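Local coordinates for protein DNA helicase RecQ (Deinococcus radiodurans, PDB 4Q48) that probably couples ATP hydrolysis to 3'-5' unwinding of duplex DNA, its catalytic core here comprising two helicase domains, a zinc-binding region and an RQC domain, at residues G39-V44 / L195-A200; S151-D156 / V361-A366; K247-T252 / A265-L270. All blocks are in the same frame, centred on the assembly; numbering follows the deposited sequence.

Contact 1 of 3, residues G39-V44 / L195-A200; sequences GGNALV and LRLEDA
Asn41, just before strand 42-45, is where the 39-44 segment first meets Leu197 and Ala200 of the loop leaving helix 185-194. Ahead of it, Gly39 with its positive phi is the C-prime residue of a Schellman motif that ends helix 29-37 and turns the chain into the strand. The Asn41 side chain crosses that of Leu197 at about a right angle, and its CB rests 3.7 Å from CD2 of Leu197 and 3.9 Å from CB of Ala200. With CG beside the backbone N (chi1 -69°), the amide comes near the same leucine methyl, ND2 lying 3.9 Å from CD2 of Leu197. The other end of the amide is held at the start of strand 176-180, where OD1 accepts a hydrogen bond from the backbone N of Arg176. Ala42 begins the strand, with backbone hydrogen bonds to Arg176 and Ala178. Its methyl points away, against Val36 and Phe203, while Leu197 CD1 packs against its carbonyl O at 3.6 Å. Leu43 pairs on the other flank, hydrogen-bonding through its backbone to Pro201 and Phe203 at the border of the first RecA-like sheet. The 195-200 loop is tightened by a hydrogen bond from Ala200 N to Leu197 O, 3.1 Å long. No hydrogen bond joins the two segments; methyls pack on the Asn41 stem and on backbone, while the sheet bonds on both flanks probably set the alignment.

Contact 2 of 3, residues S151-D156 / V361-A366; sequences SQWGHD and VKRVEA
The loop 151-156 runs up to one side of helix 359-376, its backbone coming nearest at Trp153 and Val364, whose CA atoms are 5.8 Å apart. A hydrogen bond from Trp153 N to Ser151 OG, 2.9 Å long, closes an ST turn that shapes this approach. Val364 meets the turn with both branches: CG2 lies 3.4 Å from Gln152 O and 3.5 Å from Trp153 CE3, while CG1 faces Trp153 O. By its sequence, SQWGHD, the loop matches the aromatic-rich loop of RecQ helicases, which in relatives links DNA binding to ATP hydrolysis; here its tryptophan bridges the first helicase domain and the zinc-binding region. The benzo end of the indole points at Arg363, with CH2 over one face of the guanidinium and 3.2 Å from NE. The two planes stand 80° apart, an edge-on approach of the indole. Arg363 has CG anti to its N (chi1 -179°) and an extended chain, which carries NH2 past the ring to a salt bridge with Asp486. Replacement by an alanine would probably leave Asp486 without its charged mate and uncover the outer edge of Trp153. The indole also makes a cation-pi contact with Arg186 of helix 185-194.

Contact 3 of 3, residues K247-T252 / A265-L270; sequences KSVEET and AYHAGL
Ala265, near the end of strand 263-266, sets its methyl against Val249 of helix 246-258, with CB 3.6 Å from CG1 of the valine. Here the backbones come nearest, the CA atoms of Ala265 and Glu250 being 5.7 Å apart, and the alanine also touches Ala253 on the next turn of the helix. Tyr266 sets out away from this helix, and it is its backbone N that lies 3.8 Å from CG1 of Val249. CG1, anti to the backbone N of Val249 (chi1 158°), is the branch that faces the strand. His267 then turns back toward the helix. With CG between its own N and carbonyl carbon (chi1 56°), it presents the ring edge to Val249, CD2 lying 4.0 Å from CG1 and the methyl near the ring plane. Thus one branch of Val249 serves three successive residues. On the outer side, CG of Glu250 lies 4.2 Å from His267 NE2, and Glu250 OE2 stays 4.4 Å from the same NE2, too far for a bond; if the imidazole were protonated, the nearby negative charge would be expected to steady it. Arg246 touches His267 and forms a long, weak ion pair with Glu250. Strand 238-242, helix 246-258 and strand 263-266 form a beta-alpha-beta crossover of the second RecA-like domain, with strand 289-292 lying between the two parallel strands. Helix 246-258 packs on the border strand through Val249, while Tyr266 reaches Val290 and Ala292 of strand 289-292 and Val278 of helix 272-284.

The three contacts lie in, or between, different domains of the helicase core. Contact 1 lies beside strand 42-45, near the 202-204 border of the first RecA-like domain's seven-stranded sheet, and contact 3 at the 263-266 border of the second domain's sheet; their centres are about 44 Å apart, on opposite sides of the chain's centre. Contact 2 sits between, about 23 Å from contact 1 and about 28 Å from contact 3 by centres, and ties the first domain to the zinc-binding region. Helix 185-194 leads into the loop of contact 1 and also packs on Trp153 of contact 2. Along the chain contacts 1 and 2 interleave, whereas contact 3 is nested within contact 2: the chain runs through the second domain before helix 359-376 returns to the first.

Contact 1 of 3, residues G39-V44 / L195-A200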
loop_
_atom_site.group_PDB
_atom_site.type_symbol
_atom_site.label_atom_id
_atom_site.label_comp_id
_atom_site.label_asym_id
_atom_site.label_seq_id
_atom_site.Cartn_x
_atom_site.Cartn_y
_atom_site.Cartn_z
ATOM N N GLY A 39 23.029 -13.592 -5.612
ATOM C CA GLY A 39 23.606 -12.940 -4.449
ATOM C C GLY A 39 23.279 -11.478 -4.233
ATOM O O GLY A 39 23.857 -10.837 -3.349
ATOM N N GLY A 40 22.351 -10.941 -5.022
ATOM C CA GLY A 40 22.042 -9.523 -4.943
ATOM C C GLY A 40 21.114 -9.154 -3.796
ATOM O O GLY A 40 20.681 -10.017 -3.028
ATOM N N ASN A 41 20.834 -7.859 -3.669
ATOM C CA ASN A 41 19.827 -7.360 -2.737
ATOM C C ASN A 41 18.641 -6.893 -3.545
ATOM O O ASN A 41 18.764 -6.679 -4.750
ATOM C CB ASN A 41 20.353 -6.207 -1.886
ATOM C CG ASN A 41 21.408 -6.644 -0.892
ATOM O OD1 ASN A 41 21.596 -7.842 -0.649
ATOM N ND2 ASN A 41 22.090 -5.668 -0.292
ATOM N N ALA A 42 17.495 -6.729 -2.896
ATOM C CA ALA A 42 16.284 -6.367 -3.629
ATOM C C ALA A 42 15.220 -5.726 -2.742
ATOM O O ALA A 42 15.128 -6.003 -1.544
ATOM C CB ALA A 42 15.719 -7.583 -4.327
ATOM N N LEU A 43 14.444 -4.837 -3.349
ATOM C CA LEU A 43 13.244 -4.285 -2.739
ATOM C C LEU A 43 12.064 -4.696 -3.585
ATOM O O LEU A 43 11.977 -4.333 -4.757
ATOM C CB LEU A 43 13.311 -2.777 -2.627
ATOM C CG LEU A 43 12.079 -2.176 -1.967
ATOM C CD1 LEU A 43 11.775 -2.910 -0.677
ATOM C CD2 LEU A 43 12.266 -0.694 -1.696
ATOM N N VAL A 44 11.187 -5.500 -2.999
ATOM C CA VAL A 44 10.065 -6.067 -3.730
ATOM C C VAL A 44 8.717 -5.581 -3.179
ATOM O O VAL A 44 8.424 -5.713 -1.989
ATOM C CB VAL A 44 10.126 -7.607 -3.723
ATOM C CG1 VAL A 44 8.874 -8.200 -4.350
ATOM C CG2 VAL A 44 11.361 -8.078 -4.467
ATOM N N LEU A 195 17.472 -1.137 5.951
ATOM C CA LEU A 195 18.055 -2.382 5.467
ATOM C C LEU A 195 19.064 -2.145 4.348
ATOM O O LEU A 195 19.330 -3.059 3.561
ATOM C CB LEU A 195 16.941 -3.325 4.988
ATOM C CG LEU A 195 15.738 -3.445 5.934
ATOM C CD1 LEU A 195 14.563 -4.122 5.260
ATOM C CD2 LEU A 195 16.114 -4.178 7.214
ATOM N N ARG A 196 19.631 -0.936 4.298
ATOM C CA ARG A 196 20.553 -0.510 3.226
ATOM C C ARG A 196 20.235 -1.058 1.847
ATOM O O ARG A 196 20.998 -1.835 1.272
ATOM C CB ARG A 196 22.001 -0.853 3.573
ATOM C CG ARG A 196 22.398 -0.465 4.969
ATOM C CD ARG A 196 23.774 -1.000 5.318
ATOM N NE ARG A 196 23.839 -1.258 6.755
ATOM C CZ ARG A 196 24.953 -1.417 7.468
ATOM N NH1 ARG A 196 24.849 -1.630 8.776
ATOM N NH2 ARG A 196 26.151 -1.412 6.882
ATOM N N LEU A 197 19.102 -0.623 1.313
ATOM C CA LEU A 197 18.675 -1.041 -0.011
ATOM C C LEU A 197 18.514 0.199 -0.867
ATOM O O LEU A 197 17.814 0.185 -1.890
ATOM C CB LEU A 197 17.384 -1.869 0.061
ATOM C CG LEU A 197 17.533 -3.086 0.984
ATOM C CD1 LEU A 197 16.255 -3.898 1.127
ATOM C CD2 LEU A 197 18.656 -3.966 0.494
ATOM N N GLU A 198 19.180 1.277 -0.450
ATOM C CA GLU A 198 19.152 2.510 -1.229
ATOM C C GLU A 198 19.808 2.215 -2.550
ATOM O O GLU A 198 19.355 2.674 -3.591
ATOM C CB GLU A 198 19.871 3.662 -0.520
ATOM C CG GLU A 198 21.203 3.279 0.107
ATOM C CD GLU A 198 21.088 3.000 1.599
ATOM O OE1 GLU A 198 19.979 3.171 2.135
ATOM O OE2 GLU A 198 22.090 2.593 2.229
ATOM N N ASP A 199 20.840 1.383 -2.501
ATOM C CA ASP A 199 21.600 1.043 -3.690
ATOM C C ASP A 199 21.073 -0.227 -4.377
ATOM O O ASP A 199 21.609 -0.679 -5.396
ATOM C CB ASP A 199 23.077 0.903 -3.306
ATOM C CG ASP A 199 23.610 2.143 -2.553
ATOM O OD1 ASP A 199 23.234 3.283 -2.923
ATOM O OD2 ASP A 199 24.403 1.985 -1.590
ATOM N N ALA A 200 19.996 -0.784 -3.831
ATOM C CA ALA A 200 19.439 -2.025 -4.360
ATOM C C ALA A 200 18.368 -1.793 -5.433
ATOM O O ALA A 200 17.675 -0.773 -5.432
ATOM C CB ALA A 200 18.875 -2.861 -3.219
#

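Contact 2 of 3, residues S151-D156 / V361-A366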
loop_
_atom_site.group_PDB
_atom_site.type_symbol
_atom_site.label_atom_id
_atom_site.label_comp_id
_atom_site.label_asym_id
_atom_site.label_seq_id
_atom_site.Cartn_x
_atom_site.Cartn_y
_atom_site.Cartn_z
ATOM N N SER A 151 9.180 1.565 9.361
ATOM C CA SER A 151 8.769 2.959 9.197
ATOM C C SER A 151 7.758 3.443 10.226
ATOM O O SER A 151 6.856 2.694 10.617
ATOM C CB SER A 151 8.175 3.163 7.800
ATOM O OG SER A 151 7.905 4.530 7.557
ATOM N N GLN A 152 7.930 4.689 10.678
ATOM C CA GLN A 152 6.910 5.366 11.485
ATOM C C GLN A 152 5.657 5.518 10.625
ATOM O O GLN A 152 4.543 5.608 11.137
ATOM C CB GLN A 152 7.375 6.751 11.962
ATOM C CG GLN A 152 7.457 7.777 10.820
ATOM C CD GLN A 152 8.537 8.841 10.978
ATOM O OE1 GLN A 152 9.727 8.532 11.132
ATOM N NE2 GLN A 152 8.129 10.109 10.900
ATOM N N TRP A 153 5.858 5.550 9.308
ATOM C CA TRP A 153 4.787 5.863 8.366
ATOM C C TRP A 153 3.868 4.727 7.930
ATOM O O TRP A 153 2.696 4.685 8.305
ATOM C CB TRP A 153 5.394 6.494 7.102
ATOM C CG TRP A 153 6.116 7.787 7.378
ATOM C CD1 TRP A 153 7.463 7.963 7.569
ATOM C CD2 TRP A 153 5.518 9.085 7.520
ATOM N NE1 TRP A 153 7.735 9.292 7.817
ATOM C CE2 TRP A 153 6.560 9.999 7.788
ATOM C CE3 TRP A 153 4.201 9.563 7.437
ATOM C CZ2 TRP A 153 6.326 11.351 7.973
ATOM C CZ3 TRP A 153 3.975 10.905 7.620
ATOM C CH2 TRP A 153 5.031 11.785 7.886
ATOM N N GLY A 154 4.419 3.778 7.189
ATOM C CA GLY A 154 3.608 2.948 6.321
ATOM C C GLY A 154 2.523 2.008 6.800
ATOM O O GLY A 154 1.696 1.602 5.971
ATOM N N HIS A 155 2.488 1.672 8.091
ATOM C CA HIS A 155 1.583 0.613 8.538
ATOM C C HIS A 155 1.827 0.422 10.029
ATOM O O HIS A 155 1.919 1.399 10.773
ATOM C CB HIS A 155 1.855 -0.671 7.713
ATOM C CG HIS A 155 0.802 -1.738 7.802
ATOM N ND1 HIS A 155 0.862 -2.788 8.696
ATOM C CD2 HIS A 155 -0.334 -1.930 7.079
ATOM C CE1 HIS A 155 -0.187 -3.575 8.524
ATOM N NE2 HIS A 155 -0.930 -3.070 7.551
ATOM N N ASP A 156 1.974 -0.821 10.464
ATOM C CA ASP A 156 2.246 -1.084 11.864
ATOM C C ASP A 156 3.721 -0.878 12.117
ATOM O O ASP A 156 4.549 -1.682 11.702
ATOM C CB ASP A 156 1.856 -2.513 12.280
ATOM C CG ASP A 156 0.512 -2.971 11.705
ATOM O OD1 ASP A 156 -0.401 -2.130 11.525
ATOM O OD2 ASP A 156 0.366 -4.195 11.462
ATOM N N VAL A 361 1.789 9.523 14.979
ATOM C CA VAL A 361 0.607 8.795 14.549
ATOM C C VAL A 361 -0.459 9.779 14.043
ATOM O O VAL A 361 -1.170 9.497 13.074
ATOM C CB VAL A 361 0.047 7.927 15.676
ATOM C CG1 VAL A 361 -1.198 7.168 15.205
ATOM C CG2 VAL A 361 1.116 6.962 16.134
ATOM N N LYS A 362 -0.564 10.928 14.705
ATOM C CA LYS A 362 -1.414 12.025 14.238
ATOM C C LYS A 362 -0.920 12.572 12.892
ATOM O O LYS A 362 -1.712 13.050 12.071
ATOM C CB LYS A 362 -1.461 13.159 15.268
ATOM C CG LYS A 362 -2.466 12.960 16.363
ATOM C CD LYS A 362 -2.716 14.261 17.086
ATOM C CE LYS A 362 -4.054 14.228 17.779
ATOM N NZ LYS A 362 -4.203 12.907 18.440
ATOM N N ARG A 363 0.395 12.531 12.699
ATOM C CA ARG A 363 1.004 12.996 11.477
ATOM C C ARG A 363 0.728 12.027 10.334
ATOM O O ARG A 363 0.357 12.442 9.236
ATOM C CB ARG A 363 2.504 13.177 11.667
ATOM C CG ARG A 363 3.206 13.684 10.424
ATOM C CD ARG A 363 4.614 14.170 10.716
ATOM N NE ARG A 363 5.289 14.598 9.490
ATOM C CZ ARG A 363 6.611 14.660 9.345
ATOM N NH1 ARG A 363 7.412 14.318 10.353
ATOM N NH2 ARG A 363 7.135 15.065 8.196
ATOM N N VAL A 364 0.899 10.738 10.605
ATOM C CA VAL A 364 0.599 9.689 9.646
ATOM C C VAL A 364 -0.889 9.665 9.264
ATOM O O VAL A 364 -1.213 9.668 8.077
ATOM C CB VAL A 364 1.039 8.292 10.200
ATOM C CG1 VAL A 364 0.433 7.129 9.406
ATOM C CG2 VAL A 364 2.550 8.192 10.200
ATOM N N GLU A 365 -1.786 9.660 10.254
ATOM C CA GLU A 365 -3.232 9.599 9.989
ATOM C C GLU A 365 -3.725 10.791 9.127
ATOM O O GLU A 365 -4.695 10.679 8.384
ATOM C CB GLU A 365 -4.035 9.528 11.304
ATOM C CG GLU A 365 -3.863 8.233 12.146
ATOM C CD GLU A 365 -4.192 6.921 11.395
ATOM O OE1 GLU A 365 -5.170 6.879 10.608
ATOM O OE2 GLU A 365 -3.466 5.912 11.601
ATOM N N ALA A 366 -3.049 11.926 9.221
ATOM C CA ALA A 366 -3.448 13.099 8.471
ATOM C C ALA A 366 -3.031 13.010 7.001
ATOM O O ALA A 366 -3.717 13.547 6.123
ATOM C CB ALA A 366 -2.863 14.364 9.109
#

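Contact 3 of 3, residues K247-T252 / A265-L270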
loop_
_atom_site.group_PDB
_atom_site.type_symbol
_atom_site.label_atom_id
_atom_site.label_comp_id
_atom_site.label_asym_id
_atom_site.label_seq_id
_atom_site.Cartn_x
_atom_site.Cartn_y
_atom_site.Cartn_z
ATOM N N LYS A 247 -22.709 -0.762 14.402
ATOM C CA LYS A 247 -24.149 -0.486 14.399
ATOM C C LYS A 247 -24.695 -0.258 12.986
ATOM O O LYS A 247 -25.844 -0.612 12.693
ATOM C CB LYS A 247 -24.454 0.728 15.294
ATOM C CG LYS A 247 -25.536 1.673 14.758
ATOM C CD LYS A 247 -25.963 2.698 15.792
ATOM C CE LYS A 247 -26.756 3.844 15.166
ATOM N NZ LYS A 247 -28.231 3.653 15.274
ATOM N N SER A 248 -23.868 0.319 12.114
ATOM C CA SER A 248 -24.249 0.519 10.717
ATOM C C SER A 248 -24.310 -0.827 9.975
ATOM O O SER A 248 -25.149 -1.018 9.091
ATOM C CB SER A 248 -23.282 1.473 10.022
ATOM O OG SER A 248 -23.148 2.676 10.759
ATOM N N VAL A 249 -23.425 -1.755 10.350
ATOM C CA VAL A 249 -23.458 -3.118 9.813
ATOM C C VAL A 249 -24.778 -3.823 10.151
ATOM O O VAL A 249 -25.487 -4.269 9.256
ATOM C CB VAL A 249 -22.254 -3.963 10.322
ATOM C CG1 VAL A 249 -22.546 -5.445 10.236
ATOM C CG2 VAL A 249 -20.984 -3.621 9.536
ATOM N N GLU A 250 -25.098 -3.915 11.438
ATOM C CA GLU A 250 -26.363 -4.480 11.899
ATOM C C GLU A 250 -27.574 -3.917 11.151
ATOM O O GLU A 250 -28.337 -4.657 10.508
ATOM C CB GLU A 250 -26.520 -4.209 13.399
ATOM C CG GLU A 250 -25.600 -5.028 14.309
ATOM C CD GLU A 250 -25.692 -4.599 15.782
ATOM O OE1 GLU A 250 -26.825 -4.541 16.337
ATOM O OE2 GLU A 250 -24.617 -4.326 16.380
ATOM N N GLU A 251 -27.721 -2.598 11.204
ATOM C CA GLU A 251 -28.922 -1.961 10.691
ATOM C C GLU A 251 -29.030 -2.027 9.187
ATOM O O GLU A 251 -30.111 -2.268 8.658
ATOM C CB GLU A 251 -29.005 -0.516 11.175
ATOM C CG GLU A 251 -29.351 -0.437 12.662
ATOM C CD GLU A 251 -29.316 0.972 13.197
ATOM O OE1 GLU A 251 -28.250 1.613 13.096
ATOM O OE2 GLU A 251 -30.353 1.429 13.730
ATOM N N THR A 252 -27.910 -1.814 8.505
ATOM C CA THR A 252 -27.849 -1.968 7.049
ATOM C C THR A 252 -28.183 -3.411 6.645
ATOM O O THR A 252 -28.993 -3.641 5.737
ATOM C CB THR A 252 -26.441 -1.598 6.506
ATOM O OG1 THR A 252 -26.113 -0.261 6.913
ATOM C CG2 THR A 252 -26.373 -1.719 4.986
ATOM N N ALA A 265 -24.834 -9.845 8.739
ATOM C CA ALA A 265 -23.902 -8.993 9.452
ATOM C C ALA A 265 -22.647 -9.796 9.797
ATOM O O ALA A 265 -22.725 -11.005 10.026
ATOM C CB ALA A 265 -24.546 -8.418 10.708
ATOM N N TYR A 266 -21.503 -9.116 9.829
ATOM C CA TYR A 266 -20.198 -9.727 10.093
ATOM C C TYR A 266 -19.311 -8.655 10.725
ATOM O O TYR A 266 -18.818 -7.753 10.028
ATOM C CB TYR A 266 -19.586 -10.263 8.804
ATOM C CG TYR A 266 -18.310 -11.082 8.900
ATOM C CD1 TYR A 266 -18.324 -12.386 9.367
ATOM C CD2 TYR A 266 -17.098 -10.569 8.441
ATOM C CE1 TYR A 266 -17.164 -13.144 9.410
ATOM C CE2 TYR A 266 -15.933 -11.313 8.482
ATOM C CZ TYR A 266 -15.969 -12.603 8.973
ATOM O OH TYR A 266 -14.808 -13.352 9.023
ATOM N N HIS A 267 -19.133 -8.737 12.043
ATOM C CA HIS A 267 -18.356 -7.742 12.780
ATOM C C HIS A 267 -17.619 -8.360 13.969
ATOM O O HIS A 267 -17.899 -9.494 14.371
ATOM C CB HIS A 267 -19.292 -6.594 13.217
ATOM C CG HIS A 267 -20.463 -7.041 14.033
ATOM N ND1 HIS A 267 -20.351 -7.455 15.340
ATOM C CD2 HIS A 267 -21.753 -7.256 13.682
ATOM C CE1 HIS A 267 -21.538 -7.827 15.786
ATOM N NE2 HIS A 267 -22.403 -7.725 14.794
ATOM N N ALA A 268 -16.705 -7.586 14.551
ATOM C CA ALA A 268 -15.824 -8.064 15.611
ATOM C C ALA A 268 -16.640 -8.572 16.796
ATOM O O ALA A 268 -16.155 -9.323 17.646
ATOM C CB ALA A 268 -14.864 -6.946 16.050
ATOM N N GLY A 269 -17.892 -8.139 16.837
ATOM C CA GLY A 269 -18.772 -8.379 17.958
ATOM C C GLY A 269 -19.260 -9.777 18.260
ATOM O O GLY A 269 -18.492 -10.620 18.721
ATOM N N LEU A 270 -20.512 -10.040 17.905
ATOM C CA LEU A 270 -21.267 -11.170 18.432
ATOM C C LEU A 270 -20.634 -12.519 18.001
ATOM O O LEU A 270 -19.797 -12.576 17.076
ATOM C CB LEU A 270 -22.762 -11.007 18.005
ATOM C CG LEU A 270 -24.079 -11.578 18.598
ATOM C CD1 LEU A 270 -25.264 -11.143 17.757
ATOM C CD2 LEU A 270 -24.185 -13.039 18.797
#